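Local coordinates for 5-formyl-3-hydroxy-2-methylpyridine 4-carboxylate 5-dehydrogenase (Mesorhizobium japonicum MAFF 303099, PDB 4OM8), which oxidises 5-formyl-3-hydroxy-2-methylpyridine-4-carboxylate with NAD+ in vitamin B6 breakdown and can also reduce it with NADH to 4-pyridoxate, at residues H126-Y129 and P130-V134. Sequence-based numbering, arbitrary orientation.
Sequences HISY and PERMV
The side chain of Arg132 folds back along the chain and takes hold of Ser128 O side-on with NE (2.9 Å) and NH2 (3.0 Å). The carbonyl oxygen lies in the guanidinium plane, but both donors reach it from one face of the carbonyl, NH2 well above the peptide plane and NE tilted only 23° from it. A first torsion of 46°, which sets CG between the backbone N and the carbonyl carbon, and a second bend at chi2 curl the chain round Tyr129 O. That oxygen accepts the nearly straight bond from Arg132 N (3.1 Å, 171°), which closes the turn through Pro130 and Glu131. NH2 adds a weak bond to Ser128 OG, whose stronger partner is Asp102 OD1, while NH1 donates to the backbone carbonyls of Gly106 and Thr109. The buried arginine thus ties the turn to the loop before strand 110-113, and bonds from NE, NH2 and NH1 to carbonyls on two separate parts of the chain hold the guanidinium's rotation. On the buried side, next to the guanidinium, the Met133 methyl CE lies 3.8 Å from Ile127 CG2; both side chains also pack on Val111, and CD1 of the isoleucine lies over one guanidinium face, toward its rim.

The outer side is looser. Here the side chain of exposed Tyr129 leaves the backbone away from the following residues, and Glu131, bent at chi2, brings OE1 obliquely to within 3.7 Å of Tyr129 CD1. A short 3-10 turn, closed by Tyr129 O and held by a buried arginine, links helix 120-123 to strand 133-137 in the Rossmann-type NAD-binding domain, where the chain enters the sheet beside strand 110-113.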
loop_
_atom_site.group_PDB
_atom_site.type_symbol
_atom_site.label_atom_id
_atom_site.label_comp_id
_atom_site.label_asym_id
_atom_site.label_seq_id
_atom_site.Cartn_x
_atom_site.Cartn_y
_atom_site.Cartn_z
ATOM N N HIS A 126 17.605 -20.258 -22.759
ATOM C CA HIS A 126 18.833 -19.702 -23.329
ATOM C C HIS A 126 20.085 -20.035 -22.535
ATOM O O HIS A 126 21.112 -19.376 -22.697
ATOM C CB HIS A 126 18.709 -18.186 -23.459
ATOM C CG HIS A 126 17.620 -17.753 -24.384
ATOM N ND1 HIS A 126 17.797 -17.659 -25.749
ATOM C CD2 HIS A 126 16.332 -17.416 -24.145
ATOM C CE1 HIS A 126 16.666 -17.269 -26.308
ATOM N NE2 HIS A 126 15.759 -17.116 -25.357
ATOM N N ILE A 127 20.011 -21.062 -21.694
ATOM C CA ILE A 127 21.188 -21.505 -20.959
ATOM C C ILE A 127 21.171 -23.023 -20.779
ATOM O O ILE A 127 20.098 -23.632 -20.707
ATOM C CB ILE A 127 21.274 -20.795 -19.584
ATOM C CG1 ILE A 127 22.707 -20.845 -19.050
ATOM C CG2 ILE A 127 20.235 -21.357 -18.616
ATOM C CD1 ILE A 127 22.955 -19.969 -17.841
ATOM N N SER A 128 22.348 -23.643 -20.729
ATOM C CA SER A 128 22.423 -25.063 -20.419
ATOM C C SER A 128 21.890 -25.314 -19.019
ATOM O O SER A 128 21.917 -24.413 -18.171
ATOM C CB SER A 128 23.864 -25.580 -20.531
ATOM O OG SER A 128 24.668 -25.174 -19.430
ATOM N N TYR A 129 21.416 -26.536 -18.781
ATOM C CA TYR A 129 20.854 -26.915 -17.481
ATOM C C TYR A 129 19.875 -25.853 -16.968
ATOM O O TYR A 129 20.106 -25.213 -15.948
ATOM C CB TYR A 129 21.973 -27.185 -16.463
ATOM C CG TYR A 129 22.673 -28.491 -16.763
ATOM C CD1 TYR A 129 22.146 -29.695 -16.309
ATOM C CD2 TYR A 129 23.820 -28.523 -17.538
ATOM C CE1 TYR A 129 22.755 -30.910 -16.609
ATOM C CE2 TYR A 129 24.449 -29.741 -17.840
ATOM C CZ TYR A 129 23.902 -30.917 -17.366
ATOM O OH TYR A 129 24.501 -32.117 -17.661
ATOM N N PRO A 130 18.755 -25.683 -17.677
ATOM C CA PRO A 130 17.783 -24.641 -17.327
ATOM C C PRO A 130 17.183 -24.868 -15.951
ATOM O O PRO A 130 16.559 -23.951 -15.398
ATOM C CB PRO A 130 16.714 -24.767 -18.420
ATOM C CG PRO A 130 16.867 -26.186 -18.936
ATOM C CD PRO A 130 18.322 -26.489 -18.831
ATOM N N GLU A 131 17.372 -26.064 -15.393
ATOM C CA GLU A 131 16.820 -26.372 -14.085
ATOM C C GLU A 131 17.465 -25.561 -12.968
ATOM O O GLU A 131 16.863 -25.421 -11.897
ATOM C CB GLU A 131 16.949 -27.864 -13.766
ATOM C CG GLU A 131 16.429 -28.774 -14.855
ATOM C CD GLU A 131 17.479 -29.055 -15.916
ATOM O OE1 GLU A 131 18.623 -28.571 -15.779
ATOM O OE2 GLU A 131 17.167 -29.787 -16.861
ATOM N N ARG A 132 18.668 -25.027 -13.198
ATOM C CA ARG A 132 19.336 -24.201 -12.191
ATOM C C ARG A 132 19.166 -22.706 -12.483
ATOM O O ARG A 132 19.865 -21.864 -11.891
ATOM C CB ARG A 132 20.835 -24.555 -12.066
ATOM C CG ARG A 132 21.640 -24.710 -13.370
ATOM C CD ARG A 132 21.840 -23.392 -14.156
ATOM N NE ARG A 132 22.562 -23.674 -15.401
ATOM C CZ ARG A 132 23.890 -23.677 -15.505
ATOM N NH1 ARG A 132 24.645 -23.377 -14.453
ATOM N NH2 ARG A 132 24.464 -23.979 -16.669
ATOM N N MET A 133 18.250 -22.372 -13.388
ATOM C CA MET A 133 17.909 -20.966 -13.616
ATOM C C MET A 133 16.558 -20.649 -12.997
ATOM O O MET A 133 15.621 -21.433 -13.081
ATOM C CB MET A 133 17.892 -20.605 -15.098
ATOM C CG MET A 133 17.319 -19.204 -15.329
ATOM S SD MET A 133 17.580 -18.543 -16.970
ATOM C CE MET A 133 19.314 -18.121 -16.897
ATOM N N VAL A 134 16.479 -19.483 -12.363
ATOM C CA VAL A 134 15.337 -19.115 -11.540
ATOM C C VAL A 134 15.195 -17.605 -11.521
ATOM O O VAL A 134 16.166 -16.882 -11.783
ATOM C CB VAL A 134 15.535 -19.663 -10.096
ATOM C CG1 VAL A 134 16.743 -19.005 -9.420
ATOM C CG2 VAL A 134 14.286 -19.513 -9.240
#